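Local coordinates for KaiC-like domain-containing protein (Pyrococcus horikoshii, PDB 3BS4) that is of unknown function, though its KaiC-like domain suggests kinship with RecA-type ATPases, and it was crystallised with a bound peptide of unidentified sequence, at residues L22-E27 and D206-T211; K77-H82 and P101-L106; A145-G150 and L188-K193. All coordinates share one frame; numbering follows the deposited sequence. Where two conformers were deposited one is given.

Contact 1 of 3, residues L22-E27 and D206-T211; sequences LILIHE and DYVLKT
Leu22 meets Asp206 just ahead of the first bridged pair, Ile23 with Tyr207, and both its backbone N and O are gripped. In Asp206, CG lies beside the backbone N (chi1 -58°), which lets OD2 take Leu22 N at 2.8 Å on its anti lone pair. Leu22 O receives two donors, Asp206 N at 2.7 Å in a bent bond and Tyr207 N at 3.1 Å in a straighter one. An alanine at Asp206 is likely to leave the Leu22 amide without its carboxylate acceptor and to let the start of the strand pair fray. From Leu24 onward the chains exchange regular parallel-strand bonds: Leu24 N to Tyr207 O, Leu209 N to Leu24 O, His26 N to Leu209 O and Thr211 N to His26 O. These are central strands of the mixed sheet, in the RecA-like arrangement expected of a KaiC relative, and Ile23 pairs with strand 184-190 on its other edge. Packing is close on the buried face of Ile23, Tyr207, Ile25 and Leu209: Ile23 CG1 lies 3.9 Å from Tyr207 CD2, and Ile25 CD1 meets Leu209 CD1 at the same 3.9 Å. Aliphatic and aromatic side chains suit this stretch. Leu24 and Val208 meet on the other face, under Tyr202 of helix 195-204. By contrast, Asp206 and Lys210 are partly exposed. Lys210 CD rests 3.7 Å from His26 ND1, while a bend at chi3 carries NZ off to a salt bridge with Glu28. His26 ND1 itself bonds Tyr202 OH.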
ATOM      1  N   LEU A  22      -7.462  -6.933  -1.464  1.00 16.72           N
ATOM      2  CA  LEU A  22      -6.702  -6.097  -0.546  1.00 15.73           C
ATOM      3  C   LEU A  22      -5.646  -6.996   0.079  1.00 15.81           C
ATOM      4  O   LEU A  22      -5.970  -8.064   0.619  1.00 15.81           O
ATOM      5  CB  LEU A  22      -7.611  -5.528   0.548  1.00 15.97           C
ATOM      6  CG  LEU A  22      -6.950  -4.753   1.694  1.00 15.31           C
ATOM      7  CD1 LEU A  22      -6.131  -3.540   1.197  1.00 15.74           C
ATOM      8  CD2 LEU A  22      -8.038  -4.329   2.659  1.00 15.20           C
ATOM      9  N   ILE A  23      -4.387  -6.558  -0.011  1.00 14.76           N
ATOM     10  CA  ILE A  23      -3.240  -7.284   0.534  1.00 14.56           C
ATOM     11  C   ILE A  23      -2.661  -6.466   1.676  1.00 14.43           C
ATOM     12  O   ILE A  23      -2.309  -5.307   1.500  1.00 15.33           O
ATOM     13  CB  ILE A  23      -2.126  -7.453  -0.528  1.00 14.74           C
ATOM     14  CG1 ILE A  23      -2.609  -8.303  -1.705  1.00 17.22           C
ATOM     15  CG2 ILE A  23      -0.876  -8.094   0.075  1.00 16.20           C
ATOM     16  CD1 ILE A  23      -3.236  -7.492  -2.824  1.00 21.90           C
ATOM     17  N   LEU A  24      -2.524  -7.095   2.834  1.00 13.51           N
ATOM     18  CA  LEU A  24      -1.808  -6.482   3.951  1.00 13.82           C
ATOM     19  C   LEU A  24      -0.406  -7.034   4.034  1.00 14.31           C
ATOM     20  O   LEU A  24      -0.220  -8.242   4.132  1.00 14.40           O
ATOM     21  CB  LEU A  24      -2.531  -6.759   5.274  1.00 13.85           C
ATOM     22  CG  LEU A  24      -1.837  -6.199   6.521  1.00 14.34           C
ATOM     23  CD1 LEU A  24      -1.838  -4.630   6.560  1.00 15.35           C
ATOM     24  CD2 LEU A  24      -2.528  -6.768   7.758  1.00 16.05           C
ATOM     25  N   ILE A  25       0.591  -6.145   4.019  1.00 14.44           N
ATOM     26  CA  ILE A  25       1.967  -6.516   4.336  1.00 15.01           C
ATOM     27  C   ILE A  25       2.171  -6.030   5.770  1.00 15.08           C
ATOM     28  O   ILE A  25       2.214  -4.816   6.040  1.00 15.31           O
ATOM     29  CB  ILE A  25       3.010  -5.828   3.404  1.00 15.47           C
ATOM     30  CG1 ILE A  25       2.744  -6.160   1.924  1.00 17.93           C
ATOM     31  CG2 ILE A  25       4.409  -6.240   3.842  1.00 15.96           C
ATOM     32  CD1 ILE A  25       2.641  -7.616   1.610  1.00 20.33           C
ATOM     33  N   HIS A  26       2.253  -6.977   6.696  1.00 14.44           N
ATOM     34  CA  HIS A  26       2.495  -6.659   8.098  1.00 14.68           C
ATOM     35  C   HIS A  26       3.979  -6.821   8.399  1.00 14.47           C
ATOM     36  O   HIS A  26       4.474  -7.962   8.543  1.00 14.88           O
ATOM     37  CB  HIS A  26       1.647  -7.539   8.999  1.00 15.01           C
ATOM     38  CG  HIS A  26       1.859  -7.276  10.464  1.00 15.49           C
ATOM     39  ND1 HIS A  26       1.516  -8.188  11.440  1.00 16.73           N
ATOM     40  CD2 HIS A  26       2.392  -6.208  11.112  1.00 17.02           C
ATOM     41  CE1 HIS A  26       1.831  -7.696  12.625  1.00 17.91           C
ATOM     42  NE2 HIS A  26       2.358  -6.494  12.455  1.00 17.44           N
ATOM     43  N   GLU A  27       4.687  -5.692   8.475  1.00 14.81           N
ATOM     44  CA  GLU A  27       6.124  -5.697   8.798  1.00 16.15           C
ATOM     45  C   GLU A  27       6.202  -5.696  10.326  1.00 16.29           C
ATOM     46  O   GLU A  27       6.082  -4.638  10.948  1.00 17.11           O
ATOM     47  CB  GLU A  27       6.841  -4.479   8.186  1.00 15.69           C
ATOM     48  CG  GLU A  27       8.347  -4.471   8.508  1.00 18.85           C
ATOM     49  CD  GLU A  27       9.058  -3.157   8.184  1.00 19.41           C
ATOM     50  OE1 GLU A  27       8.806  -2.159   8.903  1.00 25.15           O
ATOM     51  OE2 GLU A  27       9.904  -3.111   7.252  1.00 19.91           O
ATOM     52  N   ASP A 206      -7.727  -9.467   2.198  1.00 17.72           N
ATOM     53  CA  ASP A 206      -7.906 -10.790   1.590  1.00 18.47           C
ATOM     54  C   ASP A 206      -6.658 -11.644   1.740  1.00 18.48           C
ATOM     55  O   ASP A 206      -6.741 -12.878   1.902  1.00 19.00           O
ATOM     56  CB  ASP A 206      -8.286 -10.658   0.120  1.00 18.34           C
ATOM     57  CG  ASP A 206      -9.547  -9.851  -0.066  1.00 20.72           C
ATOM     58  OD1 ASP A 206     -10.632 -10.302   0.396  1.00 20.84           O
ATOM     59  OD2 ASP A 206      -9.455  -8.747  -0.650  1.00 20.51           O
ATOM     60  N   TYR A 207      -5.496 -10.990   1.655  1.00 17.56           N
ATOM     61  CA  TYR A 207      -4.215 -11.652   1.874  1.00 17.05           C
ATOM     62  C   TYR A 207      -3.508 -10.955   3.018  1.00 16.75           C
ATOM     63  O   TYR A 207      -3.566  -9.743   3.099  1.00 15.68           O
ATOM     64  CB  TYR A 207      -3.300 -11.530   0.652  1.00 17.84           C
ATOM     65  CG  TYR A 207      -3.803 -12.191  -0.607  1.00 18.85           C
ATOM     66  CD1 TYR A 207      -3.278 -13.416  -1.032  1.00 19.93           C
ATOM     67  CD2 TYR A 207      -4.758 -11.564  -1.406  1.00 18.95           C
ATOM     68  CE1 TYR A 207      -3.741 -14.013  -2.220  1.00 21.36           C
ATOM     69  CE2 TYR A 207      -5.219 -12.148  -2.579  1.00 19.95           C
ATOM     70  CZ  TYR A 207      -4.708 -13.364  -2.976  1.00 20.98           C
ATOM     71  OH  TYR A 207      -5.190 -13.929  -4.160  1.00 23.40           O
ATOM     72  N   VAL A 208      -2.845 -11.724   3.881  1.00 15.87           N
ATOM     73  CA  VAL A 208      -1.971 -11.124   4.887  1.00 15.84           C
ATOM     74  C   VAL A 208      -0.635 -11.839   4.824  1.00 16.48           C
ATOM     75  O   VAL A 208      -0.571 -13.066   5.020  1.00 17.01           O
ATOM     76  CB  VAL A 208      -2.520 -11.265   6.318  1.00 15.79           C
ATOM     77  CG1 VAL A 208      -1.509 -10.666   7.315  1.00 16.65           C
ATOM     78  CG2 VAL A 208      -3.893 -10.596   6.447  1.00 16.25           C
ATOM     79  N   LEU A 209       0.417 -11.067   4.556  1.00 16.30           N
ATOM     80  CA  LEU A 209       1.807 -11.536   4.619  1.00 16.45           C
ATOM     81  C   LEU A 209       2.490 -10.816   5.761  1.00 16.68           C
ATOM     82  O   LEU A 209       2.435  -9.586   5.829  1.00 17.37           O
ATOM     83  CB  LEU A 209       2.547 -11.219   3.316  1.00 17.36           C
ATOM     84  CG  LEU A 209       1.911 -11.711   2.006  1.00 20.26           C
ATOM     85  CD1 LEU A 209       2.840 -11.437   0.807  1.00 20.71           C
ATOM     86  CD2 LEU A 209       1.518 -13.166   2.071  1.00 23.69           C
ATOM     87  N   LYS A 210       3.141 -11.569   6.640  1.00 15.26           N
ATOM     88  CA  LYS A 210       3.806 -10.972   7.806  1.00 15.63           C
ATOM     89  C   LYS A 210       5.297 -11.199   7.668  1.00 16.49           C
ATOM     90  O   LYS A 210       5.723 -12.319   7.405  1.00 16.61           O
ATOM     91  CB  LYS A 210       3.324 -11.622   9.099  1.00 16.57           C
ATOM     92  CG  LYS A 210       3.992 -11.056  10.335  1.00 19.07           C
ATOM     93  CD  LYS A 210       3.239 -11.470  11.577  1.00 24.13           C
ATOM     94  CE  LYS A 210       3.762 -12.757  12.151  1.00 26.50           C
ATOM     95  NZ  LYS A 210       3.114 -13.026  13.487  1.00 28.40           N
ATOM     96  N   THR A 211       6.085 -10.135   7.812  1.00 15.30           N
ATOM     97  CA  THR A 211       7.546 -10.293   7.802  1.00 16.31           C
ATOM     98  C   THR A 211       8.098 -10.099   9.203  1.00 16.86           C
ATOM     99  O   THR A 211       7.561  -9.333  10.011  1.00 16.37           O
ATOM    100  CB  THR A 211       8.245  -9.327   6.831  1.00 16.82           C
ATOM    101  OG1 THR A 211       8.114  -7.970   7.292  1.00 16.06           O
ATOM    102  CG2 THR A 211       7.661  -9.457   5.428  1.00 16.42           C
TER

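Contact 2 of 3, residues K77-H82 and P101-L106; sequences KYLENH and PGVWYL
Leu79, near the end of helix 75-80, points its side chain at the backbone of Pro101 and Gly102. Leu79 CB sits 3.3 Å from Pro101 O, and the two methyls then part company. With CG anti to the carbonyl carbon (chi1 -71°) and chi2 near 173°, Leu79 CD1 reaches Val103 CG2 at 3.8 Å while Leu79 CD2 comes to 3.7 Å from Gly102 O. Val103 meets it with the methyl that stands beside its own backbone N, and the two branched side chains cross at an angle. The contact has no hydrogen bond and rests on packing; leucine suits it because its two methyls diverge, one to Val103 and one to Gly102. Gly102 has phi 86°, and a beta carbon there would stand only 3.0 Å from Leu79 CD2, besides pressing on the carbonyl before it. The chain turns here into the short strand 103-104, the outermost strand on that side of the sheet within this chain, and Leu79 also touches Leu84 and Ile86 of the adjoining strand 84-87. The helix stops in a Schellman motif with His82 as its C-prime residue at positive phi: His82 N bonds Leu79 O at 3.1 Å, and Arg83 N returns to Tyr78 O. Asn81 adds a side-chain bond, its ND2 2.8 Å from Lys77 O and nearly within its own amide plane; Asn81 N approaches that oxygen from the opposite face of the carbonyl plane. On the solvent-facing side, the extended chain brings Glu80 OE2 to 3.8 Å from Pro101 CG, a light contact on the proline ring.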
ATOM      1  N   LYS A  77       8.585  12.131 -12.913  1.00 26.17           N
ATOM      2  CA  LYS A  77       8.272  11.686 -14.276  1.00 26.25           C
ATOM      3  C   LYS A  77       6.966  10.897 -14.329  1.00 25.26           C
ATOM      4  O   LYS A  77       6.165  11.074 -15.231  1.00 24.99           O
ATOM      5  CB  LYS A  77       9.403  10.827 -14.847  1.00 26.99           C
ATOM      6  CG  LYS A  77      10.762  11.487 -14.766  1.00 30.96           C
ATOM      7  CD  LYS A  77      11.728  10.959 -15.813  1.00 35.17           C
ATOM      8  CE  LYS A  77      13.050  11.727 -15.768  1.00 37.41           C
ATOM      9  NZ  LYS A  77      12.844  13.202 -15.638  1.00 39.99           N
ATOM     10  N   TYR A  78       6.765  10.003 -13.359  1.00 23.82           N
ATOM     11  CA  TYR A  78       5.536   9.223 -13.325  1.00 22.38           C
ATOM     12  C   TYR A  78       4.351  10.095 -12.956  1.00 21.74           C
ATOM     13  O   TYR A  78       3.239   9.864 -13.424  1.00 21.25           O
ATOM     14  CB  TYR A  78       5.660   8.048 -12.348  1.00 22.65           C
ATOM     15  CG  TYR A  78       6.514   6.920 -12.886  1.00 22.45           C
ATOM     16  CD1 TYR A  78       5.967   5.930 -13.688  1.00 23.86           C
ATOM     17  CD2 TYR A  78       7.876   6.855 -12.596  1.00 23.22           C
ATOM     18  CE1 TYR A  78       6.756   4.894 -14.195  1.00 24.67           C
ATOM     19  CE2 TYR A  78       8.664   5.830 -13.091  1.00 25.41           C
ATOM     20  CZ  TYR A  78       8.100   4.858 -13.888  1.00 24.81           C
ATOM     21  OH  TYR A  78       8.882   3.830 -14.379  1.00 26.29           O
ATOM     22  N   LEU A  79       4.578  11.096 -12.113  1.00 21.53           N
ATOM     23  CA  LEU A  79       3.526  12.051 -11.788  1.00 22.52           C
ATOM     24  C   LEU A  79       3.128  12.868 -13.016  1.00 23.65           C
ATOM     25  O   LEU A  79       1.945  12.977 -13.352  1.00 23.31           O
ATOM     26  CB  LEU A  79       3.962  12.985 -10.654  1.00 22.68           C
ATOM     27  CG  LEU A  79       4.086  12.399  -9.243  1.00 23.54           C
ATOM     28  CD1 LEU A  79       4.702  13.458  -8.348  1.00 25.98           C
ATOM     29  CD2 LEU A  79       2.726  11.988  -8.668  1.00 24.10           C
ATOM     30  N   GLU A  80       4.127  13.419 -13.698  1.00 24.73           N
ATOM     31  CA  GLU A  80       3.855  14.333 -14.804  1.00 27.00           C
ATOM     32  C   GLU A  80       3.265  13.598 -16.012  1.00 26.19           C
ATOM     33  O   GLU A  80       2.556  14.188 -16.828  1.00 27.41           O
ATOM     34  CB  GLU A  80       5.105  15.185 -15.124  1.00 27.37           C
ATOM     35  CG  GLU A  80       5.371  16.215 -13.998  1.00 31.27           C
ATOM     36  CD  GLU A  80       6.392  17.326 -14.318  1.00 32.24           C
ATOM     37  OE1 GLU A  80       7.056  17.289 -15.379  1.00 39.18           O
ATOM     38  OE2 GLU A  80       6.533  18.252 -13.474  1.00 38.92           O
ATOM     39  N   ASN A  81       3.524  12.302 -16.104  1.00 25.22           N
ATOM     40  CA  ASN A  81       2.987  11.485 -17.184  1.00 24.94           C
ATOM     41  C   ASN A  81       1.710  10.747 -16.797  1.00 24.09           C
ATOM     42  O   ASN A  81       1.262   9.863 -17.519  1.00 23.44           O
ATOM     43  CB  ASN A  81       4.065  10.539 -17.732  1.00 26.14           C
ATOM     44  CG  ASN A  81       5.123  11.286 -18.566  1.00 28.82           C
ATOM     45  OD1 ASN A  81       4.896  11.583 -19.740  1.00 33.79           O
ATOM     46  ND2 ASN A  81       6.260  11.613 -17.951  1.00 31.37           N
ATOM     47  N   HIS A  82       1.137  11.127 -15.656  1.00 23.08           N
ATOM     48  CA  HIS A  82      -0.204  10.684 -15.237  1.00 23.50           C
ATOM     49  C   HIS A  82      -0.301   9.202 -14.888  1.00 22.70           C
ATOM     50  O   HIS A  82      -1.396   8.651 -14.873  1.00 23.54           O
ATOM     51  CB  HIS A  82      -1.261  11.070 -16.299  1.00 24.43           C
ATOM     52  CG  HIS A  82      -1.483  12.546 -16.395  1.00 27.78           C
ATOM     53  ND1 HIS A  82      -1.187  13.271 -17.527  1.00 30.64           N
ATOM     54  CD2 HIS A  82      -1.936  13.436 -15.483  1.00 28.91           C
ATOM     55  CE1 HIS A  82      -1.459  14.546 -17.313  1.00 31.67           C
ATOM     56  NE2 HIS A  82      -1.922  14.673 -16.082  1.00 32.10           N
ATOM     57  N   PRO A 101       2.638  18.452  -9.768  1.00 37.08           N
ATOM     58  CA  PRO A 101       1.541  17.817 -10.516  1.00 36.29           C
ATOM     59  C   PRO A 101       1.312  16.383 -10.056  1.00 34.89           C
ATOM     60  O   PRO A 101       2.274  15.656  -9.815  1.00 35.47           O
ATOM     61  CB  PRO A 101       2.046  17.828 -11.962  1.00 36.30           C
ATOM     62  CG  PRO A 101       3.067  18.933 -11.997  1.00 37.17           C
ATOM     63  CD  PRO A 101       3.736  18.871 -10.657  1.00 37.54           C
ATOM     64  N   GLY A 102       0.049  15.995  -9.918  1.00 33.27           N
ATOM     65  CA  GLY A 102      -0.295  14.634  -9.522  1.00 30.83           C
ATOM     66  C   GLY A 102      -0.316  14.396  -8.021  1.00 29.24           C
ATOM     67  O   GLY A 102      -0.569  13.268  -7.584  1.00 28.67           O
ATOM     68  N   VAL A 103      -0.062  15.441  -7.237  1.00 27.51           N
ATOM     69  CA  VAL A 103      -0.028  15.328  -5.759  1.00 26.20           C
ATOM     70  C   VAL A 103      -1.191  16.104  -5.163  1.00 25.94           C
ATOM     71  O   VAL A 103      -1.270  17.340  -5.291  1.00 26.08           O
ATOM     72  CB  VAL A 103       1.298  15.825  -5.124  1.00 26.15           C
ATOM     73  CG1 VAL A 103       1.290  15.633  -3.588  1.00 25.95           C
ATOM     74  CG2 VAL A 103       2.492  15.098  -5.704  1.00 25.08           C
ATOM     75  N   TRP A 104      -2.078  15.358  -4.518  1.00 25.11           N
ATOM     76  CA  TRP A 104      -3.279  15.897  -3.899  0.50 25.32           C
ATOM     77  C   TRP A 104      -3.076  16.133  -2.428  1.00 24.57           C
ATOM     78  O   TRP A 104      -2.512  15.283  -1.729  1.00 23.05           O
ATOM     79  CB  TRP A 104      -4.442  14.927  -4.072  0.50 26.51           C
ATOM     80  CG  TRP A 104      -5.468  15.396  -5.032  0.50 28.35           C
ATOM     81  CD1 TRP A 104      -5.333  15.504  -6.383  0.50 29.86           C
ATOM     82  CD2 TRP A 104      -6.803  15.817  -4.724  0.50 28.91           C
ATOM     83  NE1 TRP A 104      -6.496  15.974  -6.938  0.50 30.89           N
ATOM     84  CE2 TRP A 104      -7.417  16.169  -5.944  0.50 29.51           C
ATOM     85  CE3 TRP A 104      -7.538  15.940  -3.537  0.50 28.78           C
ATOM     86  CZ2 TRP A 104      -8.732  16.632  -6.015  0.50 29.25           C
ATOM     87  CZ3 TRP A 104      -8.859  16.391  -3.611  0.50 29.20           C
ATOM     88  CH2 TRP A 104      -9.435  16.735  -4.841  0.50 29.08           C
ATOM     89  N   TYR A 105      -3.546  17.288  -1.957  1.00 24.37           N
ATOM     90  CA  TYR A 105      -3.517  17.653  -0.541  1.00 24.92           C
ATOM     91  C   TYR A 105      -4.922  17.737   0.010  1.00 25.14           C
ATOM     92  O   TYR A 105      -5.805  18.270  -0.654  1.00 25.59           O
ATOM     93  CB  TYR A 105      -2.801  18.981  -0.358  1.00 25.70           C
ATOM     94  CG  TYR A 105      -1.342  18.767  -0.532  1.00 26.42           C
ATOM     95  CD1 TYR A 105      -0.575  18.289   0.532  1.00 26.71           C
ATOM     96  CD2 TYR A 105      -0.723  18.956  -1.770  1.00 28.35           C
ATOM     97  CE1 TYR A 105       0.770  18.047   0.381  1.00 27.01           C
ATOM     98  CE2 TYR A 105       0.635  18.704  -1.926  1.00 28.09           C
ATOM     99  CZ  TYR A 105       1.365  18.243  -0.835  1.00 27.19           C
ATOM    100  OH  TYR A 105       2.718  17.968  -0.943  1.00 30.20           O
ATOM    101  N   LEU A 106      -5.112  17.208   1.216  1.00 24.88           N
ATOM    102  CA  LEU A 106      -6.416  17.202   1.882  1.00 25.55           C
ATOM    103  C   LEU A 106      -6.558  18.462   2.724  1.00 26.30           C
ATOM    104  O   LEU A 106      -5.723  18.739   3.592  1.00 26.63           O
ATOM    105  CB  LEU A 106      -6.591  15.965   2.769  1.00 26.07           C
ATOM    106  CG  LEU A 106      -6.223  14.618   2.129  1.00 26.97           C
ATOM    107  CD1 LEU A 106      -5.862  13.605   3.203  1.00 28.42           C
ATOM    108  CD2 LEU A 106      -7.307  14.090   1.195  1.00 28.00           C
TER

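Contact 3 of 3, residues A145-G150 and L188-K193; sequences AISMSG and LWEGVK
Ser149 lies over one face of the Trp189 indole. Ser149 CB is 3.5 Å above the Trp189 ring plane, and Ser149 CA makes a CH-pi contact 3.7 Å from the centroid of the Trp189 six-membered ring, 13° off the normal. A residue this small can bring its backbone down onto the indole. Ser149 OG stands between the backbone N and carbonyl carbon (chi1 48°), which aims it at Glu190 N, 2.9 Å away in a nearly straight bond. The indole is also fixed at its edge, where NE1 donates to Val192 O of the following turn. On the Leu188 side, a cis peptide precedes Ser147. Ser147 OG donates to Glu190 OE2 at 2.7 Å, on that oxygen's anti lone pair; Tyr59 OH shares OE2, and Lys35 NZ forms a salt bridge with OE1. Ser147 OG is 3.1 Å from Leu188 CD2, a methyl that also packs on Ile146 CG2. Two backbone bonds flank these groups: Leu188 N to Ala145 O, and Met148 N to Leu188 O at 2.8 Å. The contact lies at the C-terminal ends of parallel neighbours 141-146 and 184-190, which run out into a 3-10 turn and a loop, and Met148 packs against the bound peptide. Leu188 packs on Lys35 and Leu38 of helix 34-47, Trp189 lies against Val197 and Leu198 of helix 195-204, and strand 22-27 borders the far edge of strand 184-190.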
ATOM      1  N   ALA A 145      -1.051   1.952   0.436  1.00 13.67           N
ATOM      2  CA  ALA A 145      -1.189   2.849   1.609  1.00 13.98           C
ATOM      3  C   ALA A 145       0.007   2.651   2.543  1.00 14.20           C
ATOM      4  O   ALA A 145       0.150   1.575   3.151  1.00 15.18           O
ATOM      5  CB  ALA A 145      -2.504   2.571   2.363  1.00 13.99           C
ATOM      6  N   ILE A 146       0.842   3.695   2.621  1.00 14.66           N
ATOM      7  CA  ILE A 146       2.119   3.618   3.310  0.50 14.55           C
ATOM      8  C   ILE A 146       2.170   4.692   4.400  1.00 14.05           C
ATOM      9  O   ILE A 146       2.462   5.855   4.126  1.00 13.68           O
ATOM     10  CB  ILE A 146       3.318   3.789   2.345  0.50 14.89           C
ATOM     11  CG1 ILE A 146       3.175   2.872   1.116  0.50 15.85           C
ATOM     12  CG2 ILE A 146       4.624   3.524   3.089  0.50 15.23           C
ATOM     13  CD1 ILE A 146       4.138   3.173  -0.024  0.50 15.33           C
ATOM     14  N   SER A 147       1.845   4.327   5.641  1.00 13.96           N
ATOM     15  CA  SER A 147       1.379   3.024   6.072  1.00 13.70           C
ATOM     16  C   SER A 147       0.228   3.155   7.033  1.00 14.23           C
ATOM     17  O   SER A 147      -0.018   4.251   7.563  1.00 14.72           O
ATOM     18  CB  SER A 147       2.486   2.416   6.968  1.00 14.58           C
ATOM     19  OG  SER A 147       3.704   2.292   6.239  1.00 16.79           O
ATOM     20  N   MET A 148      -0.572   2.113   7.195  1.00 14.52           N
ATOM     21  CA  MET A 148      -1.933   2.265   7.668  1.00 14.94           C
ATOM     22  C   MET A 148      -1.667   2.434   9.202  1.00 15.18           C
ATOM     23  O   MET A 148      -2.455   3.041   9.945  1.00 15.13           O
ATOM     24  CB  MET A 148      -2.724   0.978   7.461  1.00 14.66           C
ATOM     25  CG  MET A 148      -3.227   0.806   6.025  1.00 15.79           C
ATOM     26  SD  MET A 148      -4.401   2.097   5.515  1.00  6.98           S
ATOM     27  CE  MET A 148      -5.801   1.623   6.587  1.00 16.30           C
ATOM     28  N   SER A 149      -0.527   1.917   9.683  1.00 15.66           N
ATOM     29  CA  SER A 149      -0.113   2.096  11.082  1.00 16.00           C
ATOM     30  C   SER A 149       0.122   3.575  11.434  1.00 16.05           C
ATOM     31  O   SER A 149       0.063   3.967  12.609  1.00 17.10           O
ATOM     32  CB  SER A 149       1.142   1.232  11.387  1.00 15.62           C
ATOM     33  OG  SER A 149       2.134   1.411  10.379  1.00 15.33           O
ATOM     34  N   GLY A 150       0.361   4.404  10.414  1.00 15.35           N
ATOM     35  CA  GLY A 150       0.564   5.839  10.617  1.00 15.06           C
ATOM     36  C   GLY A 150      -0.633   6.549  11.223  1.00 15.08           C
ATOM     37  O   GLY A 150      -0.475   7.600  11.860  1.00 15.89           O
ATOM     38  N   LEU A 188       0.412  -1.291   3.996  1.00 13.24           N
ATOM     39  CA  LEU A 188       1.564  -1.624   4.822  1.00 13.63           C
ATOM     40  C   LEU A 188       1.220  -1.341   6.285  1.00 13.83           C
ATOM     41  O   LEU A 188       0.664  -0.295   6.589  1.00 14.97           O
ATOM     42  CB  LEU A 188       2.779  -0.783   4.393  1.00 13.88           C
ATOM     43  CG  LEU A 188       4.089  -1.011   5.167  1.00 15.04           C
ATOM     44  CD1 LEU A 188       4.595  -2.473   5.009  1.00 15.48           C
ATOM     45  CD2 LEU A 188       5.163  -0.029   4.739  1.00 15.60           C
ATOM     46  N   TRP A 189       1.604  -2.237   7.195  1.00 13.72           N
ATOM     47  CA  TRP A 189       1.469  -1.935   8.623  1.00 12.97           C
ATOM     48  C   TRP A 189       2.816  -2.195   9.281  1.00 13.83           C
ATOM     49  O   TRP A 189       3.313  -3.307   9.202  1.00 14.24           O
ATOM     50  CB  TRP A 189       0.391  -2.814   9.286  1.00 14.47           C
ATOM     51  CG  TRP A 189       0.185  -2.501  10.750  1.00 15.04           C
ATOM     52  CD1 TRP A 189       0.963  -2.898  11.787  1.00 16.07           C
ATOM     53  CD2 TRP A 189      -0.887  -1.732  11.316  1.00 14.29           C
ATOM     54  NE1 TRP A 189       0.459  -2.406  12.990  1.00 16.53           N
ATOM     55  CE2 TRP A 189      -0.670  -1.676  12.718  1.00 15.38           C
ATOM     56  CE3 TRP A 189      -1.983  -1.054  10.774  1.00 15.73           C
ATOM     57  CZ2 TRP A 189      -1.536  -0.984  13.587  1.00 17.46           C
ATOM     58  CZ3 TRP A 189      -2.836  -0.350  11.636  1.00 16.27           C
ATOM     59  CH2 TRP A 189      -2.610  -0.334  13.024  1.00 16.47           C
ATOM     60  N   GLU A 190       3.395  -1.158   9.903  1.00 13.95           N
ATOM     61  CA  GLU A 190       4.734  -1.248  10.500  1.00 15.80           C
ATOM     62  C   GLU A 190       4.621  -1.433  12.000  1.00 16.85           C
ATOM     63  O   GLU A 190       4.097  -0.558  12.692  1.00 18.33           O
ATOM     64  CB  GLU A 190       5.542   0.017  10.158  1.00 15.38           C
ATOM     65  CG  GLU A 190       5.704   0.189   8.650  1.00 16.99           C
ATOM     66  CD  GLU A 190       6.544   1.391   8.251  1.00 19.57           C
ATOM     67  OE1 GLU A 190       7.745   1.450   8.601  1.00 25.04           O
ATOM     68  OE2 GLU A 190       6.016   2.260   7.554  1.00 22.33           O
ATOM     69  N   GLY A 191       5.109  -2.569  12.486  1.00 16.73           N
ATOM     70  CA  GLY A 191       5.144  -2.834  13.936  1.00 17.68           C
ATOM     71  C   GLY A 191       3.875  -3.489  14.440  1.00 18.87           C
ATOM     72  O   GLY A 191       3.142  -4.142  13.679  1.00 18.56           O
ATOM     73  N   VAL A 192       3.614  -3.355  15.736  1.00 19.26           N
ATOM     74  CA  VAL A 192       2.386  -3.915  16.294  1.00 20.58           C
ATOM     75  C   VAL A 192       1.501  -2.741  16.650  1.00 21.47           C
ATOM     76  O   VAL A 192       0.501  -2.474  15.958  1.00 20.77           O
ATOM     77  CB  VAL A 192       2.671  -4.855  17.500  1.00 20.78           C
ATOM     78  CG1 VAL A 192       1.381  -5.468  18.012  1.00 22.80           C
ATOM     79  CG2 VAL A 192       3.654  -5.951  17.061  1.00 22.24           C
ATOM     80  N   LYS A 193       1.902  -2.015  17.700  1.00 21.92           N
ATOM     81  CA  LYS A 193       1.323  -0.716  18.092  1.00 23.30           C
ATOM     82  C   LYS A 193      -0.045  -0.785  18.777  1.00 23.76           C
ATOM     83  O   LYS A 193      -0.216  -0.221  19.869  1.00 24.69           O
ATOM     84  CB  LYS A 193       1.292   0.272  16.922  1.00 23.14           C
ATOM     85  CG  LYS A 193       2.682   0.561  16.343  1.00 24.92           C
ATOM     86  CD  LYS A 193       2.645   1.580  15.220  1.00 25.04           C
ATOM     87  CE  LYS A 193       4.068   2.065  14.867  1.00 28.01           C
ATOM     88  NZ  LYS A 193       5.049   0.960  14.672  1.00 30.60           N
TER

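All three contacts belong to one mixed sheet. Contacts 1 and 3 sit near its middle, with centres about 11 Å apart, and they touch because strand 184-190 lies directly beside strand 22-27: Glu27 O and Gly191 N are 2.8 Å apart, a probable hydrogen bond. Contact 2 is at the margin, its centre about 27 Å from that of contact 1 and about 23 Å from that of contact 3, touching neither. Along the chain, contact 1 joins an early strand to a late one and encloses the other two; contact 2 closes before contact 3 opens. The first strand is thus inserted centrally, between strands 184-190 and 207-216, consistent with a RecA-like fold.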